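Local coordinates for protein transcription regulator (Lactobacillus plantarum WCFS1, PDB 3CLK) that probably regulates transcription by binding DNA as a dimer, its periplasmic-binding-protein-like region likely sensing a small effector molecule, as in LacI-type repressors, at residues B[25-39]-B[240-252]. Sequence-based numbering, arbitrary orientation.
Sequences QILDGIQEEAHKNGY and FFQMGVTGVQQIH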
ATOM      1  N   GLN B  25      -1.064   7.367  -3.785  1.00 34.54           N
ATOM      2  CA  GLN B  25      -2.102   8.344  -4.082  1.00 33.58           C
ATOM      3  C   GLN B  25      -1.476   9.660  -4.529  1.00 31.47           C
ATOM      4  O   GLN B  25      -1.976  10.314  -5.438  1.00 30.83           O
ATOM      5  CB  GLN B  25      -2.985   8.577  -2.852  1.00 37.26           C
ATOM      6  CG  GLN B  25      -3.845   7.374  -2.492  1.00 42.44           C
ATOM      7  CD  GLN B  25      -4.637   6.861  -3.684  1.00 44.11           C
ATOM      8  OE1 GLN B  25      -5.464   7.577  -4.250  1.00 46.21           O
ATOM      9  NE2 GLN B  25      -4.381   5.615  -4.075  1.00 46.27           N
ATOM     10  N   ILE B  26      -0.380  10.049  -3.887  1.00 29.47           N
ATOM     11  CA  ILE B  26       0.298  11.280  -4.269  1.00 28.11           C
ATOM     12  C   ILE B  26       0.978  11.055  -5.618  1.00 29.11           C
ATOM     13  O   ILE B  26       0.907  11.903  -6.508  1.00 29.13           O
ATOM     14  CB  ILE B  26       1.374  11.690  -3.242  1.00 25.29           C
ATOM     15  CG1 ILE B  26       0.750  11.819  -1.852  1.00 22.29           C
ATOM     16  CG2 ILE B  26       2.005  13.014  -3.664  1.00 20.70           C
ATOM     17  CD1 ILE B  26       1.734  12.206  -0.772  1.00 22.98           C
ATOM     18  N   LEU B  27       1.624   9.902  -5.766  1.00 29.91           N
ATOM     19  CA  LEU B  27       2.325   9.563  -7.003  1.00 31.46           C
ATOM     20  C   LEU B  27       1.387   9.516  -8.207  1.00 32.54           C
ATOM     21  O   LEU B  27       1.773   9.904  -9.308  1.00 33.40           O
ATOM     22  CB  LEU B  27       3.051   8.218  -6.855  1.00 31.90           C
ATOM     23  CG  LEU B  27       4.254   8.171  -5.901  1.00 33.60           C
ATOM     24  CD1 LEU B  27       4.737   6.735  -5.749  1.00 32.96           C
ATOM     25  CD2 LEU B  27       5.372   9.055  -6.425  1.00 32.87           C
ATOM     26  N   ASP B  28       0.161   9.042  -8.009  1.00 33.06           N
ATOM     27  CA  ASP B  28      -0.788   8.991  -9.115  1.00 33.88           C
ATOM     28  C   ASP B  28      -1.078  10.413  -9.574  1.00 33.07           C
ATOM     29  O   ASP B  28      -1.150  10.682 -10.772  1.00 33.17           O
ATOM     30  CB  ASP B  28      -2.095   8.308  -8.705  1.00 34.52           C
ATOM     31  CG  ASP B  28      -1.932   6.816  -8.482  1.00 35.65           C
ATOM     32  OD1 ASP B  28      -1.130   6.181  -9.201  1.00 37.56           O
ATOM     33  OD2 ASP B  28      -2.621   6.272  -7.596  1.00 37.62           O
ATOM     34  N   GLY B  29      -1.236  11.319  -8.613  1.00 31.43           N
ATOM     35  CA  GLY B  29      -1.510  12.705  -8.939  1.00 32.40           C
ATOM     36  C   GLY B  29      -0.336  13.344  -9.661  1.00 33.04           C
ATOM     37  O   GLY B  29      -0.521  14.115 -10.602  1.00 32.36           O
ATOM     38  N   ILE B  30       0.873  13.020  -9.213  1.00 34.21           N
ATOM     39  CA  ILE B  30       2.090  13.547  -9.821  1.00 35.13           C
ATOM     40  C   ILE B  30       2.219  12.989 -11.232  1.00 38.09           C
ATOM     41  O   ILE B  30       2.477  13.723 -12.188  1.00 37.40           O
ATOM     42  CB  ILE B  30       3.348  13.133  -9.014  1.00 34.23           C
ATOM     43  CG1 ILE B  30       3.356  13.836  -7.658  1.00 31.81           C
ATOM     44  CG2 ILE B  30       4.612  13.476  -9.793  1.00 34.04           C
ATOM     45  CD1 ILE B  30       4.487  13.391  -6.756  1.00 30.05           C
ATOM     46  N   GLN B  31       2.029  11.681 -11.351  1.00 41.20           N
ATOM     47  CA  GLN B  31       2.127  11.010 -12.635  1.00 44.79           C
ATOM     48  C   GLN B  31       1.179  11.628 -13.655  1.00 46.13           C
ATOM     49  O   GLN B  31       1.545  11.812 -14.816  1.00 47.04           O
ATOM     50  CB  GLN B  31       1.836   9.513 -12.467  1.00 46.87           C
ATOM     51  CG  GLN B  31       1.922   8.701 -13.752  1.00 51.15           C
ATOM     52  CD  GLN B  31       0.641   8.751 -14.564  1.00 54.19           C
ATOM     53  OE1 GLN B  31       0.591   8.276 -15.703  1.00 55.69           O
ATOM     54  NE2 GLN B  31      -0.411   9.317 -13.977  1.00 54.54           N
ATOM     55  N   GLU B  32      -0.031  11.964 -13.224  1.00 46.70           N
ATOM     56  CA  GLU B  32      -1.004  12.546 -14.138  1.00 48.09           C
ATOM     57  C   GLU B  32      -0.672  13.973 -14.555  1.00 48.14           C
ATOM     58  O   GLU B  32      -0.746  14.309 -15.735  1.00 48.46           O
ATOM     59  CB  GLU B  32      -2.407  12.508 -13.529  1.00 48.86           C
ATOM     60  CG  GLU B  32      -3.471  13.074 -14.453  1.00 49.99           C
ATOM     61  CD  GLU B  32      -4.868  12.643 -14.067  1.00 51.57           C
ATOM     62  OE1 GLU B  32      -5.115  11.416 -14.014  1.00 51.36           O
ATOM     63  OE2 GLU B  32      -5.716  13.528 -13.826  1.00 51.64           O
ATOM     64  N   GLU B  33      -0.311  14.809 -13.589  1.00 48.17           N
ATOM     65  CA  GLU B  33       0.023  16.198 -13.881  1.00 49.88           C
ATOM     66  C   GLU B  33       1.310  16.258 -14.696  1.00 50.55           C
ATOM     67  O   GLU B  33       1.494  17.152 -15.521  1.00 50.19           O
ATOM     68  CB  GLU B  33       0.182  16.984 -12.579  1.00 49.77           C
ATOM     69  CG  GLU B  33       0.272  18.497 -12.747  1.00 51.02           C
ATOM     70  CD  GLU B  33      -0.972  19.101 -13.381  1.00 51.54           C
ATOM     71  OE1 GLU B  33      -2.057  18.489 -13.287  1.00 51.87           O
ATOM     72  OE2 GLU B  33      -0.867  20.199 -13.965  1.00 52.56           O
ATOM     73  N   ALA B  34       2.198  15.299 -14.461  1.00 51.52           N
ATOM     74  CA  ALA B  34       3.460  15.244 -15.183  1.00 53.09           C
ATOM     75  C   ALA B  34       3.212  14.885 -16.644  1.00 54.38           C
ATOM     76  O   ALA B  34       3.690  15.569 -17.548  1.00 53.82           O
ATOM     77  CB  ALA B  34       4.383  14.220 -14.545  1.00 52.21           C
ATOM     78  N   HIS B  35       2.451  13.819 -16.869  1.00 56.08           N
ATOM     79  CA  HIS B  35       2.156  13.375 -18.225  1.00 58.13           C
ATOM     80  C   HIS B  35       1.195  14.323 -18.931  1.00 57.76           C
ATOM     81  O   HIS B  35       0.819  14.098 -20.078  1.00 58.28           O
ATOM     82  CB  HIS B  35       1.582  11.954 -18.204  1.00 60.65           C
ATOM     83  CG  HIS B  35       1.872  11.172 -19.449  1.00 64.58           C
ATOM     84  ND1 HIS B  35       1.301  11.469 -20.669  1.00 65.96           N
ATOM     85  CD2 HIS B  35       2.702  10.124 -19.668  1.00 65.64           C
ATOM     86  CE1 HIS B  35       1.768  10.640 -21.585  1.00 66.37           C
ATOM     87  NE2 HIS B  35       2.620   9.814 -21.005  1.00 66.35           N
ATOM     88  N   LYS B  36       0.794  15.384 -18.236  1.00 57.92           N
ATOM     89  CA  LYS B  36      -0.102  16.380 -18.810  1.00 57.46           C
ATOM     90  C   LYS B  36       0.769  17.546 -19.265  1.00 57.32           C
ATOM     91  O   LYS B  36       0.350  18.388 -20.064  1.00 56.97           O
ATOM     92  CB  LYS B  36      -1.115  16.857 -17.771  1.00 57.93           C
ATOM     93  CG  LYS B  36      -2.151  17.829 -18.315  1.00 58.66           C
ATOM     94  CD  LYS B  36      -3.179  18.200 -17.258  1.00 59.35           C
ATOM     95  CE  LYS B  36      -3.932  16.973 -16.759  1.00 59.88           C
ATOM     96  NZ  LYS B  36      -4.941  17.325 -15.719  1.00 61.21           N
ATOM     97  N   ASN B  37       1.986  17.580 -18.730  1.00 56.34           N
ATOM     98  CA  ASN B  37       2.974  18.600 -19.063  1.00 55.57           C
ATOM     99  C   ASN B  37       4.030  17.926 -19.933  1.00 55.36           C
ATOM    100  O   ASN B  37       4.994  18.555 -20.363  1.00 55.92           O
ATOM    101  CB  ASN B  37       3.639  19.144 -17.791  1.00 54.81           C
ATOM    102  CG  ASN B  37       2.727  20.051 -16.990  1.00 54.77           C
ATOM    103  OD1 ASN B  37       2.406  21.160 -17.415  1.00 53.83           O
ATOM    104  ND2 ASN B  37       2.305  19.584 -15.820  1.00 54.64           N
ATOM    105  N   GLY B  38       3.839  16.632 -20.176  1.00 54.81           N
ATOM    106  CA  GLY B  38       4.777  15.879 -20.987  1.00 54.58           C
ATOM    107  C   GLY B  38       6.045  15.512 -20.235  1.00 54.47           C
ATOM    108  O   GLY B  38       7.011  15.032 -20.831  1.00 54.69           O
ATOM    109  N   TYR B  39       6.043  15.736 -18.923  1.00 52.78           N
ATOM    110  CA  TYR B  39       7.199  15.428 -18.084  1.00 51.74           C
ATOM    111  C   TYR B  39       7.318  13.933 -17.799  1.00 50.46           C
ATOM    112  O   TYR B  39       6.337  13.197 -17.880  1.00 49.81           O
ATOM    113  CB  TYR B  39       7.092  16.161 -16.747  1.00 51.98           C
ATOM    114  CG  TYR B  39       7.077  17.669 -16.833  1.00 52.39           C
ATOM    115  CD1 TYR B  39       6.739  18.436 -15.721  1.00 52.13           C
ATOM    116  CD2 TYR B  39       7.410  18.333 -18.013  1.00 51.78           C
ATOM    117  CE1 TYR B  39       6.732  19.821 -15.774  1.00 52.37           C
ATOM    118  CE2 TYR B  39       7.407  19.723 -18.079  1.00 52.46           C
ATOM    119  CZ  TYR B  39       7.065  20.461 -16.953  1.00 52.92           C
ATOM    120  OH  TYR B  39       7.048  21.836 -17.001  1.00 54.12           O
ATOM    121  N   PHE B 240      -4.542  13.536  -1.110  1.00 22.80           N
ATOM    122  CA  PHE B 240      -3.181  13.226  -1.542  1.00 22.11           C
ATOM    123  C   PHE B 240      -2.999  13.446  -3.041  1.00 22.83           C
ATOM    124  O   PHE B 240      -1.975  13.971  -3.487  1.00 20.67           O
ATOM    125  CB  PHE B 240      -2.836  11.768  -1.212  1.00 19.60           C
ATOM    126  CG  PHE B 240      -2.901  11.439   0.259  1.00 20.50           C
ATOM    127  CD1 PHE B 240      -2.049  12.061   1.166  1.00 18.77           C
ATOM    128  CD2 PHE B 240      -3.801  10.485   0.734  1.00 18.59           C
ATOM    129  CE1 PHE B 240      -2.088  11.737   2.536  1.00 19.41           C
ATOM    130  CE2 PHE B 240      -3.848  10.155   2.095  1.00 18.96           C
ATOM    131  CZ  PHE B 240      -2.993  10.778   2.993  1.00 18.39           C
ATOM    132  N   PHE B 241      -3.991  13.031  -3.818  1.00 23.17           N
ATOM    133  CA  PHE B 241      -3.925  13.174  -5.264  1.00 24.13           C
ATOM    134  C   PHE B 241      -3.642  14.631  -5.620  1.00 23.73           C
ATOM    135  O   PHE B 241      -2.713  14.930  -6.374  1.00 23.60           O
ATOM    136  CB  PHE B 241      -5.247  12.746  -5.901  1.00 25.60           C
ATOM    137  CG  PHE B 241      -5.179  12.607  -7.398  1.00 28.63           C
ATOM    138  CD1 PHE B 241      -4.762  11.414  -7.978  1.00 29.21           C
ATOM    139  CD2 PHE B 241      -5.525  13.672  -8.227  1.00 28.09           C
ATOM    140  CE1 PHE B 241      -4.694  11.279  -9.368  1.00 30.30           C
ATOM    141  CE2 PHE B 241      -5.459  13.548  -9.616  1.00 31.04           C
ATOM    142  CZ  PHE B 241      -5.043  12.346 -10.186  1.00 29.39           C
ATOM    143  N   GLN B 242      -4.445  15.531  -5.065  1.00 22.61           N
ATOM    144  CA  GLN B 242      -4.293  16.948  -5.325  1.00 24.58           C
ATOM    145  C   GLN B 242      -2.920  17.458  -4.896  1.00 23.56           C
ATOM    146  O   GLN B 242      -2.358  18.341  -5.540  1.00 22.71           O
ATOM    147  CB  GLN B 242      -5.388  17.738  -4.612  1.00 27.28           C
ATOM    148  CG  GLN B 242      -5.382  19.226  -4.950  1.00 31.32           C
ATOM    149  CD  GLN B 242      -5.427  19.476  -6.451  1.00 35.23           C
ATOM    150  OE1 GLN B 242      -6.268  18.917  -7.162  1.00 36.94           O
ATOM    151  NE2 GLN B 242      -4.525  20.323  -6.939  1.00 35.91           N
HETATM  152  N   MSE B 243      -2.384  16.914  -3.810  1.00 21.98           N
HETATM  153  CA  MSE B 243      -1.066  17.330  -3.359  1.00 23.11           C
HETATM  154  C   MSE B 243      -0.083  17.069  -4.485  1.00 22.32           C
HETATM  155  O   MSE B 243       0.774  17.902  -4.783  1.00 23.47           O
HETATM  156  CB  MSE B 243      -0.635  16.535  -2.130  1.00 24.74           C
HETATM  157  CG  MSE B 243      -1.460  16.819  -0.906  1.00 25.37           C
HETATM  158 SE   MSE B 243      -0.725  15.917   0.625  1.00 30.47          SE
HETATM  159  CE  MSE B 243      -2.291  15.965   1.771  1.00 25.94           C
ATOM    160  N   GLY B 244      -0.226  15.905  -5.104  1.00 21.50           N
ATOM    161  CA  GLY B 244       0.647  15.517  -6.194  1.00 23.31           C
ATOM    162  C   GLY B 244       0.462  16.374  -7.427  1.00 25.64           C
ATOM    163  O   GLY B 244       1.432  16.705  -8.118  1.00 23.77           O
ATOM    164  N   VAL B 245      -0.789  16.720  -7.717  1.00 26.16           N
ATOM    165  CA  VAL B 245      -1.091  17.564  -8.868  1.00 26.88           C
ATOM    166  C   VAL B 245      -0.447  18.937  -8.677  1.00 25.66           C
ATOM    167  O   VAL B 245       0.313  19.402  -9.521  1.00 27.44           O
ATOM    168  CB  VAL B 245      -2.614  17.749  -9.042  1.00 26.20           C
ATOM    169  CG1 VAL B 245      -2.901  18.792 -10.125  1.00 27.79           C
ATOM    170  CG2 VAL B 245      -3.246  16.421  -9.408  1.00 23.78           C
ATOM    171  N   THR B 246      -0.754  19.568  -7.548  1.00 26.85           N
ATOM    172  CA  THR B 246      -0.236  20.889  -7.212  1.00 25.95           C
ATOM    173  C   THR B 246       1.290  20.907  -7.172  1.00 27.43           C
ATOM    174  O   THR B 246       1.929  21.860  -7.643  1.00 26.09           O
ATOM    175  CB  THR B 246      -0.787  21.350  -5.847  1.00 26.90           C
ATOM    176  OG1 THR B 246      -2.220  21.269  -5.864  1.00 29.70           O
ATOM    177  CG2 THR B 246      -0.379  22.786  -5.553  1.00 29.23           C
ATOM    178  N   GLY B 247       1.874  19.852  -6.615  1.00 24.41           N
ATOM    179  CA  GLY B 247       3.319  19.770  -6.537  1.00 25.49           C
ATOM    180  C   GLY B 247       3.960  19.955  -7.899  1.00 23.88           C
ATOM    181  O   GLY B 247       4.869  20.757  -8.056  1.00 22.55           O
ATOM    182  N   VAL B 248       3.482  19.216  -8.891  1.00 25.27           N
ATOM    183  CA  VAL B 248       4.028  19.335 -10.231  1.00 27.66           C
ATOM    184  C   VAL B 248       3.782  20.730 -10.814  1.00 29.55           C
ATOM    185  O   VAL B 248       4.582  21.222 -11.601  1.00 28.47           O
ATOM    186  CB  VAL B 248       3.425  18.276 -11.177  1.00 28.36           C
ATOM    187  CG1 VAL B 248       3.911  18.507 -12.602  1.00 26.96           C
ATOM    188  CG2 VAL B 248       3.824  16.888 -10.710  1.00 26.55           C
ATOM    189  N   GLN B 249       2.682  21.366 -10.425  1.00 31.47           N
ATOM    190  CA  GLN B 249       2.375  22.701 -10.931  1.00 33.19           C
ATOM    191  C   GLN B 249       3.335  23.746 -10.366  1.00 33.28           C
ATOM    192  O   GLN B 249       3.559  24.786 -10.985  1.00 33.89           O
ATOM    193  CB  GLN B 249       0.922  23.082 -10.612  1.00 32.18           C
ATOM    194  CG  GLN B 249      -0.106  22.182 -11.295  1.00 35.35           C
ATOM    195  CD  GLN B 249      -1.537  22.634 -11.070  1.00 35.34           C
ATOM    196  OE1 GLN B 249      -1.947  22.898  -9.943  1.00 35.61           O
ATOM    197  NE2 GLN B 249      -2.307  22.717 -12.149  1.00 37.73           N
ATOM    198  N   GLN B 250       3.904  23.478  -9.193  1.00 32.88           N
ATOM    199  CA  GLN B 250       4.857  24.411  -8.603  1.00 32.40           C
ATOM    200  C   GLN B 250       6.177  24.316  -9.368  1.00 33.19           C
ATOM    201  O   GLN B 250       6.861  25.325  -9.570  1.00 31.06           O
ATOM    202  CB  GLN B 250       5.084  24.104  -7.118  1.00 35.16           C
ATOM    203  CG  GLN B 250       3.926  24.501  -6.213  1.00 35.84           C
ATOM    204  CD  GLN B 250       3.662  26.001  -6.209  1.00 38.55           C
ATOM    205  OE1 GLN B 250       4.490  26.797  -5.753  1.00 38.17           O
ATOM    206  NE2 GLN B 250       2.503  26.393  -6.722  1.00 37.44           N
ATOM    207  N   ILE B 251       6.528  23.103  -9.795  1.00 32.50           N
ATOM    208  CA  ILE B 251       7.759  22.891 -10.556  1.00 34.46           C
ATOM    209  C   ILE B 251       7.593  23.532 -11.925  1.00 36.08           C
ATOM    210  O   ILE B 251       8.445  24.300 -12.373  1.00 36.12           O
ATOM    211  CB  ILE B 251       8.058  21.388 -10.763  1.00 32.13           C
ATOM    212  CG1 ILE B 251       8.333  20.713  -9.418  1.00 31.76           C
ATOM    213  CG2 ILE B 251       9.248  21.224 -11.692  1.00 31.73           C
ATOM    214  CD1 ILE B 251       8.632  19.215  -9.529  1.00 29.91           C
ATOM    215  N   HIS B 252       6.486  23.204 -12.585  1.00 36.80           N
ATOM    216  CA  HIS B 252       6.185  23.747 -13.903  1.00 38.55           C
ATOM    217  C   HIS B 252       6.214  25.274 -13.852  1.00 38.29           C
ATOM    218  O   HIS B 252       6.746  25.929 -14.744  1.00 39.22           O
ATOM    219  CB  HIS B 252       4.800  23.284 -14.356  1.00 40.13           C
ATOM    220  CG  HIS B 252       4.346  23.899 -15.646  1.00 40.71           C
ATOM    221  ND1 HIS B 252       3.018  24.128 -15.932  1.00 42.40           N
ATOM    222  CD2 HIS B 252       5.042  24.317 -16.729  1.00 41.94           C
ATOM    223  CE1 HIS B 252       2.914  24.660 -17.137  1.00 41.65           C
ATOM    224  NE2 HIS B 252       4.128  24.785 -17.642  1.00 41.02           N
TER
HETATM  225  O   HOH W   1       1.146  21.997 -14.313  1.00 34.04           O
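The Phe241 ring lies with one face on Gly29, whose CA stands 3.6 Å from the ring centroid in a CH-pi contact, while the carboxylate of Glu32 meets its edge, the two planes 75° apart. A flat ring suits this place because glycine offers it a bare CA. Although the Phe241 CA-CB bond leads away from helix 25-34, a chi1 of -169° folds the ring back over it, a knob among Gln25, Asp28, Gly29 and Glu32. Cut back to an alanine, Phe241 would probably uncover Gly29 CA and leave the Glu32 carboxylate without the ring edge it meets. Over one face of the His252 ring sits Asn37 OD1, and Tyr39 lays its own ring over Asn37 CB.

Glycines suit the crossing: a CB on Gly29 would clash with Phe241 O, and one on Gly244 with Ile26 O; the axes of segments 25-34 and 240-252 approach to 6.5 Å, crossing at -38°. Branched Ile30 and Val248 fill the inner side. Glu33, bent at chi2, packs its aliphatic CG on Val248 CB at 3.5 Å and lays its carboxylate across Val245 and Gln249; OE2 takes a weak bond from Gln249 NE2 and accepts from a water bridging to Asn37 ND2 and His252 ND1.

Ile26 and Ile30 continue onto Leu72, Leu70 and Leu94, one helical layer against the parallel sheet, typical of the N-terminal subdomain of a periplasmic-binding-protein-like fold, to which the chain returns through helix 240-256.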